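Local atomic coordinates of mandelate racemase / muconate lactonizing enzyme (Burkholderia pseudomallei, PDB entry 2POD), a protein that is of undetermined function but belongs to the enolase superfamily, whose metal-dependent members abstract a proton alpha to a carboxylate, and may act as a lyase. Residues P267-F280 / G290-E304. Numbering follows the deposited sequence.
Sequences PVCASETLATRWGF and GIVMLDISWCGGLSE. With NA (sodium ion), chain D.
Arg277 meets Glu304 side-on in a bidentate salt bridge between the first turns of two successive barrel helices. Arg277 NE binds Glu304 OE2, and Arg277 NH2 reaches Glu304 OE1 at 2.9 Å along an almost straight bond of 170°, both on the syn sides of the carboxylate. Backbone N of Arg277 adds a third bond, to Glu304 OE2 at 2.9 Å from the anti side and from the other face of the carboxylate plane, so three N-H groups fix the rotation of this buried acid. The guanidinium continues through NH1 to Glu313 of a third subunit.

Main-chain bonds join the strands, which run parallel as neighbours in the beta-alpha-beta unit. Val268 O accepts from both Gly290 N and Ile291 N, Ala270 N donates to Ile291 O, and Met293 N returns to Ala270 O at 2.6 Å from well above the carbonyl plane. Past the paired strands, one water is hydrogen-bonded to Glu272 O, Leu274 O and Asp295 N. Thr276 N donates to Cys299 O at 2.7 Å, joining the two segments close to their helices.

Apolar contacts lie on both faces of the sheet. Selenomethionine Met293 sets its CB against Cys269 SG; on the helix side, Phe280 meets Val292 CG1 through CE1 and Leu294 CD1 through CZ, both obliquely.

Glu272 OE2 binds the sodium ion at 2.2 Å, together with Glu220 and Glu246, and Met293 CE curls to 3.5 Å from Glu272 OE2. The Glu272 chain, extended beyond CG (chi2 -168°), packs alongside Trp298, and Trp298 CZ3 is 3.3 Å from Glu272 OE1. With OE2 on the metal and OE1 hydrogen-bonded to Tyr73 of a second subunit, the Glu272 carboxylate is probably restrained in rotation at the C-terminal mouth of the enolase-type barrel.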
loop_
_atom_site.group_PDB
_atom_site.type_symbol
_atom_site.label_atom_id
_atom_site.label_comp_id
_atom_site.label_asym_id
_atom_site.label_seq_id
_atom_site.Cartn_x
_atom_site.Cartn_y
_atom_site.Cartn_z
ATOM N N PRO B 267 -21.605 8.974 -8.161
ATOM C CA PRO B 267 -20.507 8.164 -8.684
ATOM C C PRO B 267 -19.894 8.773 -9.935
ATOM O O PRO B 267 -20.593 9.443 -10.709
ATOM C CB PRO B 267 -21.180 6.831 -9.020
ATOM C CG PRO B 267 -22.631 7.170 -9.219
ATOM C CD PRO B 267 -22.916 8.304 -8.290
ATOM N N VAL B 268 -18.594 8.547 -10.128
ATOM C CA VAL B 268 -17.948 8.989 -11.355
ATOM C C VAL B 268 -18.227 8.095 -12.560
ATOM O O VAL B 268 -18.220 6.862 -12.471
ATOM C CB VAL B 268 -16.472 9.496 -11.194
ATOM C CG1 VAL B 268 -16.053 9.603 -9.732
ATOM C CG2 VAL B 268 -15.479 8.693 -12.007
ATOM N N CYS B 269 -18.537 8.746 -13.674
ATOM C CA CYS B 269 -18.729 8.068 -14.931
ATOM C C CYS B 269 -17.523 8.394 -15.801
ATOM O O CYS B 269 -17.178 9.564 -16.014
ATOM C CB CYS B 269 -20.023 8.545 -15.580
ATOM S SG CYS B 269 -20.411 7.784 -17.139
ATOM N N ALA B 270 -16.853 7.351 -16.265
ATOM C CA ALA B 270 -15.609 7.527 -17.003
ATOM C C ALA B 270 -15.449 6.313 -17.902
ATOM O O ALA B 270 -15.884 5.236 -17.512
ATOM C CB ALA B 270 -14.431 7.630 -16.029
ATOM N N SER B 271 -14.844 6.446 -19.086
ATOM C CA SER B 271 -14.679 7.690 -19.851
ATOM C C SER B 271 -14.717 7.345 -21.334
ATOM O O SER B 271 -14.075 6.383 -21.766
ATOM C CB SER B 271 -13.312 8.324 -19.574
ATOM O OG SER B 271 -13.166 9.553 -20.262
ATOM N N GLU B 272 -15.437 8.154 -22.108
ATOM C CA GLU B 272 -15.451 8.074 -23.581
ATOM C C GLU B 272 -14.085 8.341 -24.222
ATOM O O GLU B 272 -13.837 7.930 -25.357
ATOM C CB GLU B 272 -16.473 9.063 -24.153
ATOM C CG GLU B 272 -16.138 10.518 -23.826
ATOM C CD GLU B 272 -17.258 11.468 -24.133
ATOM O OE1 GLU B 272 -17.056 12.388 -24.948
ATOM O OE2 GLU B 272 -18.353 11.318 -23.547
ATOM N N THR B 273 -13.209 9.031 -23.493
ATOM C CA THR B 273 -11.875 9.377 -23.982
ATOM C C THR B 273 -10.883 8.215 -23.903
ATOM O O THR B 273 -9.842 8.238 -24.565
ATOM C CB THR B 273 -11.296 10.588 -23.235
ATOM O OG1 THR B 273 -10.977 10.214 -21.886
ATOM C CG2 THR B 273 -12.296 11.741 -23.223
ATOM N N LEU B 274 -11.207 7.211 -23.087
ATOM C CA LEU B 274 -10.304 6.091 -22.829
ATOM C C LEU B 274 -10.468 4.963 -23.850
ATOM O O LEU B 274 -11.580 4.657 -24.277
ATOM C CB LEU B 274 -10.515 5.550 -21.411
ATOM C CG LEU B 274 -9.915 6.350 -20.254
ATOM C CD1 LEU B 274 -10.522 5.881 -18.944
ATOM C CD2 LEU B 274 -8.383 6.233 -20.223
ATOM N N ALA B 275 -9.358 4.339 -24.225
ATOM C CA ALA B 275 -9.391 3.293 -25.240
ATOM C C ALA B 275 -8.885 1.953 -24.729
ATOM O O ALA B 275 -7.950 1.906 -23.940
ATOM C CB ALA B 275 -8.634 3.726 -26.475
ATOM N N THR B 276 -9.519 0.874 -25.197
ATOM C CA THR B 276 -9.093 -0.536 -24.996
ATOM C C THR B 276 -9.206 -1.087 -23.569
ATOM O O THR B 276 -9.462 -0.346 -22.614
ATOM C CB THR B 276 -7.694 -0.877 -25.585
ATOM O OG1 THR B 276 -6.674 -0.338 -24.736
ATOM C CG2 THR B 276 -7.529 -0.337 -27.011
ATOM N N ARG B 277 -9.012 -2.398 -23.443
ATOM C CA ARG B 277 -8.963 -3.078 -22.149
ATOM C C ARG B 277 -7.903 -2.490 -21.239
ATOM O O ARG B 277 -8.122 -2.353 -20.042
ATOM C CB ARG B 277 -8.698 -4.571 -22.339
ATOM C CG ARG B 277 -9.910 -5.368 -22.757
ATOM C CD ARG B 277 -9.483 -6.709 -23.322
ATOM N NE ARG B 277 -8.951 -6.588 -24.675
ATOM C CZ ARG B 277 -8.192 -7.501 -25.274
ATOM N NH1 ARG B 277 -7.859 -8.620 -24.642
ATOM N NH2 ARG B 277 -7.767 -7.293 -26.514
ATOM N N TRP B 278 -6.770 -2.129 -21.836
ATOM C CA TRP B 278 -5.639 -1.522 -21.146
ATOM C C TRP B 278 -5.919 -0.153 -20.524
ATOM O O TRP B 278 -5.522 0.106 -19.378
ATOM C CB TRP B 278 -4.443 -1.474 -22.086
ATOM C CG TRP B 278 -3.935 -2.862 -22.402
ATOM C CD1 TRP B 278 -3.016 -3.576 -21.693
ATOM C CD2 TRP B 278 -4.368 -3.716 -23.470
ATOM N NE1 TRP B 278 -2.817 -4.810 -22.271
ATOM C CE2 TRP B 278 -3.639 -4.926 -23.360
ATOM C CE3 TRP B 278 -5.282 -3.571 -24.522
ATOM C CZ2 TRP B 278 -3.801 -5.989 -24.262
ATOM C CZ3 TRP B 278 -5.451 -4.630 -25.419
ATOM C CH2 TRP B 278 -4.709 -5.824 -25.281
ATOM N N GLY B 279 -6.617 0.708 -21.263
ATOM C CA GLY B 279 -7.119 1.965 -20.713
ATOM C C GLY B 279 -8.123 1.741 -19.595
ATOM O O GLY B 279 -8.162 2.494 -18.631
ATOM N N PHE B 280 -8.921 0.685 -19.718
ATOM C CA PHE B 280 -9.936 0.384 -18.724
ATOM C C PHE B 280 -9.480 -0.436 -17.533
ATOM O O PHE B 280 -10.013 -0.249 -16.442
ATOM C CB PHE B 280 -11.219 -0.142 -19.367
ATOM C CG PHE B 280 -12.005 0.930 -20.058
ATOM C CD1 PHE B 280 -12.924 1.693 -19.354
ATOM C CD2 PHE B 280 -11.796 1.210 -21.406
ATOM C CE1 PHE B 280 -13.633 2.702 -19.979
ATOM C CE2 PHE B 280 -12.508 2.217 -22.045
ATOM C CZ PHE B 280 -13.424 2.968 -21.327
ATOM N N GLY B 290 -17.613 4.641 -10.827
ATOM C CA GLY B 290 -18.867 3.961 -10.536
ATOM C C GLY B 290 -19.542 3.433 -11.789
ATOM O O GLY B 290 -20.141 2.364 -11.774
ATOM N N ILE B 291 -19.459 4.191 -12.876
ATOM C CA ILE B 291 -20.021 3.760 -14.149
ATOM C C ILE B 291 -18.922 3.764 -15.188
ATOM O O ILE B 291 -18.230 4.764 -15.367
ATOM C CB ILE B 291 -21.236 4.635 -14.609
ATOM C CG1 ILE B 291 -22.393 4.530 -13.609
ATOM C CG2 ILE B 291 -21.764 4.172 -15.984
ATOM C CD1 ILE B 291 -22.526 5.714 -12.709
ATOM N N VAL B 292 -18.749 2.628 -15.850
ATOM C CA VAL B 292 -17.784 2.519 -16.932
ATOM C C VAL B 292 -18.427 2.995 -18.228
ATOM O O VAL B 292 -19.321 2.350 -18.767
ATOM C CB VAL B 292 -17.209 1.086 -17.037
ATOM C CG1 VAL B 292 -16.396 0.912 -18.316
ATOM C CG2 VAL B 292 -16.334 0.802 -15.814
HETATM N N MSE B 293 -17.990 4.154 -18.701
HETATM C CA MSE B 293 -18.465 4.677 -19.972
HETATM C C MSE B 293 -17.477 4.424 -21.078
HETATM O O MSE B 293 -16.285 4.274 -20.835
HETATM C CB MSE B 293 -18.783 6.161 -19.889
HETATM C CG MSE B 293 -20.116 6.488 -20.527
HETATM SE SE MSE B 293 -20.367 8.264 -21.230
HETATM C CE MSE B 293 -18.538 8.909 -21.081
ATOM N N LEU B 294 -17.987 4.413 -22.301
ATOM C CA LEU B 294 -17.419 3.635 -23.383
ATOM C C LEU B 294 -17.993 4.219 -24.658
ATOM O O LEU B 294 -19.202 4.315 -24.791
ATOM C CB LEU B 294 -17.899 2.181 -23.240
ATOM C CG LEU B 294 -17.113 1.011 -23.825
ATOM C CD1 LEU B 294 -15.639 1.283 -23.720
ATOM C CD2 LEU B 294 -17.456 -0.244 -23.063
ATOM N N ASP B 295 -17.139 4.610 -25.594
ATOM C CA ASP B 295 -17.593 4.880 -26.951
ATOM C C ASP B 295 -16.988 3.857 -27.898
ATOM O O ASP B 295 -15.775 3.823 -28.050
ATOM C CB ASP B 295 -17.201 6.301 -27.375
ATOM C CG ASP B 295 -17.814 6.713 -28.703
ATOM O OD1 ASP B 295 -17.482 6.099 -29.739
ATOM O OD2 ASP B 295 -18.622 7.667 -28.718
ATOM N N ILE B 296 -17.826 3.065 -28.569
ATOM C CA ILE B 296 -17.322 2.006 -29.458
ATOM C C ILE B 296 -16.538 2.473 -30.690
ATOM O O ILE B 296 -15.742 1.719 -31.240
ATOM C CB ILE B 296 -18.370 0.881 -29.794
ATOM C CG1 ILE B 296 -19.114 1.132 -31.109
ATOM C CG2 ILE B 296 -19.258 0.530 -28.593
ATOM C CD1 ILE B 296 -20.260 2.086 -31.031
ATOM N N SER B 297 -16.731 3.722 -31.100
ATOM C CA SER B 297 -15.938 4.286 -32.183
ATOM C C SER B 297 -14.626 4.939 -31.738
ATOM O O SER B 297 -13.814 5.324 -32.582
ATOM C CB SER B 297 -16.760 5.281 -32.984
ATOM O OG SER B 297 -16.980 6.466 -32.238
ATOM N N TRP B 298 -14.424 5.073 -30.427
ATOM C CA TRP B 298 -13.206 5.694 -29.899
ATOM C C TRP B 298 -12.346 4.727 -29.100
ATOM O O TRP B 298 -11.192 5.036 -28.820
ATOM C CB TRP B 298 -13.513 6.942 -29.041
ATOM C CG TRP B 298 -14.274 8.036 -29.744
ATOM C CD1 TRP B 298 -14.361 8.249 -31.093
ATOM C CD2 TRP B 298 -15.054 9.069 -29.128
ATOM N NE1 TRP B 298 -15.154 9.341 -31.352
ATOM C CE2 TRP B 298 -15.590 9.865 -30.165
ATOM C CE3 TRP B 298 -15.355 9.400 -27.800
ATOM C CZ2 TRP B 298 -16.410 10.967 -29.919
ATOM C CZ3 TRP B 298 -16.176 10.501 -27.554
ATOM C CH2 TRP B 298 -16.693 11.269 -28.610
ATOM N N CYS B 299 -12.908 3.569 -28.732
ATOM C CA CYS B 299 -12.298 2.700 -27.720
ATOM C C CYS B 299 -11.624 1.438 -28.257
ATOM O O CYS B 299 -10.992 0.713 -27.500
ATOM C CB CYS B 299 -13.311 2.325 -26.641
ATOM S SG CYS B 299 -14.482 1.027 -27.128
ATOM N N GLY B 300 -11.756 1.171 -29.552
ATOM C CA GLY B 300 -11.167 -0.024 -30.153
ATOM C C GLY B 300 -12.193 -0.950 -30.778
ATOM O O GLY B 300 -11.886 -2.096 -31.105
ATOM N N GLY B 301 -13.412 -0.455 -30.956
ATOM C CA GLY B 301 -14.411 -1.174 -31.733
ATOM C C GLY B 301 -15.304 -1.972 -30.816
ATOM O O GLY B 301 -15.172 -1.888 -29.593
ATOM N N LEU B 302 -16.212 -2.749 -31.402
ATOM C CA LEU B 302 -17.037 -3.672 -30.624
ATOM C C LEU B 302 -16.181 -4.758 -29.979
ATOM O O LEU B 302 -16.465 -5.170 -28.863
ATOM C CB LEU B 302 -18.149 -4.289 -31.477
ATOM C CG LEU B 302 -19.398 -3.434 -31.712
ATOM C CD1 LEU B 302 -20.167 -3.902 -32.950
ATOM C CD2 LEU B 302 -20.305 -3.420 -30.488
ATOM N N SER B 303 -15.135 -5.184 -30.688
ATOM C CA SER B 303 -14.093 -6.069 -30.171
ATOM C C SER B 303 -13.560 -5.741 -28.782
ATOM O O SER B 303 -13.551 -6.602 -27.918
ATOM C CB SER B 303 -12.924 -6.136 -31.143
ATOM O OG SER B 303 -13.198 -7.052 -32.173
ATOM N N GLU B 304 -13.113 -4.506 -28.574
ATOM C CA GLU B 304 -12.649 -4.075 -27.257
ATOM C C GLU B 304 -13.808 -3.821 -26.298
ATOM O O GLU B 304 -13.768 -4.249 -25.149
ATOM C CB GLU B 304 -11.737 -2.844 -27.358
ATOM C CG GLU B 304 -10.358 -3.125 -27.953
ATOM C CD GLU B 304 -9.474 -4.022 -27.073
ATOM O OE1 GLU B 304 -8.656 -4.784 -27.632
ATOM O OE2 GLU B 304 -9.585 -3.965 -25.831
HETATM NA NA NA D . -19.941 12.762 -23.138
HETATM O O HOH W 1 -14.059 5.166 -25.199
#